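Local coordinates for YkuI protein (PDB 2BAS) that probably hydrolyses the second messenger cyclic di-GMP through its EAL domain, at residues A[337-348]-A[363-374]. Sequence-based numbering, arbitrary orientation.
Sequences YMCDEEGDQLTG and YAEKNWSWRPYF
Trp368 meets Gln345 and Cys339 at the edge of its indole: NE1 donates to Gln345 OE1 over 2.6 Å, nearly straight at 172°, with the acceptor in the ring plane and the donor in the carbonyl plane. Cys339 SG lies at the same edge, 3.9 Å from Trp368 CD1, and also reaches the edge of the Phe374 ring. Trp368 C lies over one face of Phe374, offset toward the rim, and Gly343 CA approaches Phe374 CE2 obliquely at 3.3 Å. Tyr337 crosses the indole obliquely, ring planes at 55°. Gln345 CG stands anti to the backbone N (chi1 -161°) and the chain runs on extended, carrying the amide to the indole while NE2 donates to Thr347 O. Were this glutamine an alanine, the Trp368 N-H would be likely to lose its acceptor and a gap to open beside Tyr363 CB. Gln345 N donates to Lys366 O at 3.0 Å, beside a single bridge pairing Asp344 with Asn367. Asn367 ND2 gives a 2.7 Å bond to Asp344 OD1, from above the carboxylate plane, and Ser369 OG donates to Glu342 O. Lys366 forms salt bridges with Glu49 and Glu50 of the second subunit. The contact thus ties strand 335-340, flanked at Cys339 by strand 413-419, and the turn that follows to the loop leading into helix 374-384.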
loop_
_atom_site.group_PDB
_atom_site.type_symbol
_atom_site.label_atom_id
_atom_site.label_comp_id
_atom_site.label_asym_id
_atom_site.label_seq_id
_atom_site.Cartn_x
_atom_site.Cartn_y
_atom_site.Cartn_z
ATOM N N TYR A 337 4.478 25.087 13.202
ATOM C CA TYR A 337 3.698 24.875 14.432
ATOM C C TYR A 337 4.449 23.943 15.401
ATOM O O TYR A 337 5.383 23.246 14.985
ATOM C CB TYR A 337 2.302 24.300 14.111
ATOM C CG TYR A 337 2.312 22.925 13.458
ATOM C CD1 TYR A 337 2.085 21.763 14.199
ATOM C CD2 TYR A 337 2.564 22.794 12.108
ATOM C CE1 TYR A 337 2.108 20.499 13.579
ATOM C CE2 TYR A 337 2.595 21.564 11.489
ATOM C CZ TYR A 337 2.366 20.419 12.212
ATOM O OH TYR A 337 2.409 19.219 11.531
HETATM N N MSE A 338 4.021 23.918 16.671
HETATM C CA MSE A 338 4.623 23.092 17.732
HETATM C C MSE A 338 3.625 22.166 18.429
HETATM O O MSE A 338 2.470 22.544 18.633
HETATM C CB MSE A 338 5.257 23.982 18.807
HETATM C CG MSE A 338 6.653 24.487 18.514
HETATM SE SE MSE A 338 7.153 26.026 19.652
HETATM C CE MSE A 338 6.861 25.274 21.513
ATOM N N CYS A 339 4.090 20.983 18.840
ATOM C CA CYS A 339 3.263 19.996 19.551
ATOM C C CYS A 339 4.000 19.399 20.752
ATOM O O CYS A 339 5.234 19.419 20.782
ATOM C CB CYS A 339 2.905 18.830 18.619
ATOM S SG CYS A 339 2.003 19.225 17.110
ATOM N N ASP A 340 3.249 18.824 21.703
ATOM C CA ASP A 340 3.826 18.140 22.887
ATOM C C ASP A 340 4.003 16.617 22.668
ATOM O O ASP A 340 3.691 16.121 21.587
ATOM C CB ASP A 340 3.047 18.460 24.187
ATOM C CG ASP A 340 1.676 17.763 24.278
ATOM O OD1 ASP A 340 1.317 16.956 23.385
ATOM O OD2 ASP A 340 0.948 18.024 25.275
ATOM N N GLU A 341 4.475 15.887 23.685
ATOM C CA GLU A 341 4.780 14.458 23.522
ATOM C C GLU A 341 3.619 13.634 22.944
ATOM O O GLU A 341 3.843 12.649 22.252
ATOM C CB GLU A 341 5.231 13.780 24.830
ATOM C CG GLU A 341 5.566 14.668 26.002
ATOM C CD GLU A 341 4.392 14.815 26.958
ATOM O OE1 GLU A 341 3.261 15.095 26.485
ATOM O OE2 GLU A 341 4.593 14.650 28.187
ATOM N N GLU A 342 2.388 14.042 23.236
ATOM C CA GLU A 342 1.213 13.263 22.848
ATOM C C GLU A 342 0.509 13.735 21.565
ATOM O O GLU A 342 -0.553 13.232 21.217
ATOM C CB GLU A 342 0.241 13.148 24.034
ATOM C CG GLU A 342 0.889 12.472 25.242
ATOM C CD GLU A 342 -0.089 12.073 26.331
ATOM O OE1 GLU A 342 -1.123 11.448 26.006
ATOM O OE2 GLU A 342 0.194 12.354 27.522
ATOM N N GLY A 343 1.104 14.690 20.857
ATOM C CA GLY A 343 0.539 15.163 19.611
ATOM C C GLY A 343 -0.354 16.383 19.715
ATOM O O GLY A 343 -0.898 16.833 18.703
ATOM N N ASP A 344 -0.516 16.922 20.925
ATOM C CA ASP A 344 -1.314 18.125 21.120
ATOM C C ASP A 344 -0.560 19.357 20.627
ATOM O O ASP A 344 0.542 19.637 21.076
ATOM C CB ASP A 344 -1.697 18.308 22.583
ATOM C CG ASP A 344 -2.780 17.335 23.043
ATOM O OD1 ASP A 344 -3.509 16.804 22.178
ATOM O OD2 ASP A 344 -2.918 17.122 24.283
ATOM N N GLN A 345 -1.172 20.097 19.713
ATOM C CA GLN A 345 -0.574 21.305 19.186
ATOM C C GLN A 345 -0.541 22.395 20.265
ATOM O O GLN A 345 -1.581 22.756 20.809
ATOM C CB GLN A 345 -1.340 21.759 17.948
ATOM C CG GLN A 345 -0.562 22.709 17.091
ATOM C CD GLN A 345 -1.072 22.807 15.668
ATOM O OE1 GLN A 345 -1.446 21.814 15.056
ATOM N NE2 GLN A 345 -1.049 24.005 15.123
ATOM N N LEU A 346 0.659 22.888 20.585
ATOM C CA LEU A 346 0.865 23.903 21.639
ATOM C C LEU A 346 0.668 25.352 21.165
ATOM O O LEU A 346 0.609 26.271 21.978
ATOM C CB LEU A 346 2.276 23.772 22.237
ATOM C CG LEU A 346 2.704 22.511 23.004
ATOM C CD1 LEU A 346 4.238 22.414 23.168
ATOM C CD2 LEU A 346 2.003 22.402 24.359
ATOM N N THR A 347 0.588 25.544 19.852
ATOM C CA THR A 347 0.496 26.863 19.230
ATOM C C THR A 347 -0.559 26.861 18.133
ATOM O O THR A 347 -0.964 25.806 17.664
ATOM C CB THR A 347 1.804 27.202 18.476
ATOM O OG1 THR A 347 2.056 26.186 17.493
ATOM C CG2 THR A 347 2.990 27.319 19.409
ATOM N N GLY A 348 -0.978 28.042 17.689
ATOM C CA GLY A 348 -1.723 28.127 16.441
ATOM C C GLY A 348 -0.734 27.816 15.326
ATOM O O GLY A 348 0.406 27.419 15.600
ATOM N N TYR A 363 -5.910 26.445 15.154
ATOM C CA TYR A 363 -5.198 25.173 15.105
ATOM C C TYR A 363 -4.661 24.701 16.446
ATOM O O TYR A 363 -4.160 23.576 16.548
ATOM C CB TYR A 363 -4.060 25.232 14.092
ATOM C CG TYR A 363 -4.537 25.161 12.671
ATOM C CD1 TYR A 363 -4.877 26.317 11.979
ATOM C CD2 TYR A 363 -4.669 23.936 12.017
ATOM C CE1 TYR A 363 -5.321 26.265 10.676
ATOM C CE2 TYR A 363 -5.124 23.874 10.708
ATOM C CZ TYR A 363 -5.444 25.047 10.049
ATOM O OH TYR A 363 -5.883 25.024 8.754
ATOM N N ALA A 364 -4.740 25.554 17.462
ATOM C CA ALA A 364 -4.286 25.174 18.793
ATOM C C ALA A 364 -5.247 24.173 19.423
ATOM O O ALA A 364 -6.468 24.318 19.324
ATOM C CB ALA A 364 -4.124 26.401 19.682
ATOM N N GLU A 365 -4.689 23.160 20.078
ATOM C CA GLU A 365 -5.479 22.124 20.759
ATOM C C GLU A 365 -5.911 20.957 19.853
ATOM O O GLU A 365 -6.449 19.965 20.342
ATOM C CB GLU A 365 -6.683 22.731 21.487
ATOM C CG GLU A 365 -6.334 23.547 22.743
ATOM C CD GLU A 365 -7.515 24.350 23.262
ATOM O OE1 GLU A 365 -8.354 24.779 22.438
ATOM O OE2 GLU A 365 -7.605 24.568 24.490
ATOM N N LYS A 366 -5.673 21.076 18.546
ATOM C CA LYS A 366 -5.875 19.962 17.619
ATOM C C LYS A 366 -4.851 18.876 17.940
ATOM O O LYS A 366 -3.767 19.179 18.439
ATOM C CB LYS A 366 -5.694 20.408 16.164
ATOM C CG LYS A 366 -6.881 21.099 15.510
ATOM C CD LYS A 366 -6.442 21.548 14.107
ATOM C CE LYS A 366 -7.451 22.471 13.420
ATOM N NZ LYS A 366 -8.645 21.740 12.928
ATOM N N ASN A 367 -5.196 17.619 17.644
ATOM C CA ASN A 367 -4.315 16.488 17.927
ATOM C C ASN A 367 -3.869 15.747 16.680
ATOM O O ASN A 367 -4.689 15.387 15.865
ATOM C CB ASN A 367 -4.974 15.518 18.893
ATOM C CG ASN A 367 -4.018 14.445 19.359
ATOM O OD1 ASN A 367 -3.745 13.462 18.655
ATOM N ND2 ASN A 367 -3.482 14.638 20.544
ATOM N N TRP A 368 -2.580 15.481 16.543
ATOM C CA TRP A 368 -2.079 14.882 15.298
ATOM C C TRP A 368 -1.591 13.450 15.411
ATOM O O TRP A 368 -0.978 12.928 14.474
ATOM C CB TRP A 368 -0.971 15.742 14.689
ATOM C CG TRP A 368 -1.467 17.102 14.396
ATOM C CD1 TRP A 368 -1.115 18.253 15.022
ATOM C CD2 TRP A 368 -2.470 17.453 13.426
ATOM N NE1 TRP A 368 -1.814 19.307 14.486
ATOM C CE2 TRP A 368 -2.645 18.842 13.499
ATOM C CE3 TRP A 368 -3.204 16.727 12.476
ATOM C CZ2 TRP A 368 -3.542 19.529 12.668
ATOM C CZ3 TRP A 368 -4.092 17.403 11.656
ATOM C CH2 TRP A 368 -4.267 18.792 11.768
ATOM N N SER A 369 -1.891 12.808 16.525
ATOM C CA SER A 369 -1.302 11.513 16.803
ATOM C C SER A 369 -1.751 10.366 15.903
ATOM O O SER A 369 -1.096 9.318 15.867
ATOM C CB SER A 369 -1.467 11.159 18.277
ATOM O OG SER A 369 -0.481 11.867 18.996
ATOM N N TRP A 370 -2.856 10.589 15.185
ATOM C CA TRP A 370 -3.443 9.606 14.277
ATOM C C TRP A 370 -2.683 9.556 12.947
ATOM O O TRP A 370 -2.774 8.557 12.232
ATOM C CB TRP A 370 -4.919 9.922 14.056
ATOM C CG TRP A 370 -5.102 11.359 13.696
ATOM C CD1 TRP A 370 -5.216 12.410 14.558
ATOM C CD2 TRP A 370 -5.123 11.915 12.372
ATOM N NE1 TRP A 370 -5.316 13.582 13.855
ATOM C CE2 TRP A 370 -5.269 13.310 12.513
ATOM C CE3 TRP A 370 -5.040 11.368 11.082
ATOM C CZ2 TRP A 370 -5.342 14.174 11.407
ATOM C CZ3 TRP A 370 -5.095 12.226 9.980
ATOM C CH2 TRP A 370 -5.251 13.611 10.151
ATOM N N ARG A 371 -1.938 10.615 12.625
ATOM C CA ARG A 371 -1.119 10.659 11.401
ATOM C C ARG A 371 -0.033 9.575 11.393
ATOM O O ARG A 371 0.646 9.354 12.403
ATOM C CB ARG A 371 -0.449 12.027 11.226
ATOM C CG ARG A 371 -1.348 13.128 10.666
ATOM C CD ARG A 371 -0.661 14.479 10.596
ATOM N NE ARG A 371 0.301 14.531 9.490
ATOM C CZ ARG A 371 1.012 15.609 9.141
ATOM N NH1 ARG A 371 0.881 16.759 9.807
ATOM N NH2 ARG A 371 1.861 15.541 8.121
ATOM N N PRO A 372 0.140 8.890 10.257
ATOM C CA PRO A 372 1.175 7.858 10.189
ATOM C C PRO A 372 2.540 8.427 10.531
ATOM O O PRO A 372 2.883 9.527 10.051
ATOM C CB PRO A 372 1.159 7.446 8.712
ATOM C CG PRO A 372 -0.211 7.808 8.228
ATOM C CD PRO A 372 -0.606 9.021 8.989
ATOM N N TYR A 373 3.302 7.690 11.343
ATOM C CA TYR A 373 4.665 8.047 11.702
ATOM C C TYR A 373 4.791 9.087 12.827
ATOM O O TYR A 373 5.909 9.387 13.277
ATOM C CB TYR A 373 5.403 8.625 10.486
ATOM C CG TYR A 373 5.520 7.736 9.272
ATOM C CD1 TYR A 373 5.882 6.396 9.391
ATOM C CD2 TYR A 373 5.310 8.257 7.991
ATOM C CE1 TYR A 373 5.995 5.581 8.274
ATOM C CE2 TYR A 373 5.426 7.452 6.865
ATOM C CZ TYR A 373 5.776 6.117 7.016
ATOM O OH TYR A 373 5.905 5.311 5.902
ATOM N N PHE A 374 3.679 9.667 13.267
ATOM C CA PHE A 374 3.775 10.788 14.188
ATOM C C PHE A 374 4.404 10.437 15.557
ATOM O O PHE A 374 5.331 11.116 16.008
ATOM C CB PHE A 374 2.425 11.506 14.344
ATOM C CG PHE A 374 2.513 12.768 15.155
ATOM C CD1 PHE A 374 2.648 13.997 14.535
ATOM C CD2 PHE A 374 2.478 12.719 16.546
ATOM C CE1 PHE A 374 2.748 15.169 15.280
ATOM C CE2 PHE A 374 2.573 13.885 17.301
ATOM C CZ PHE A 374 2.712 15.110 16.660
#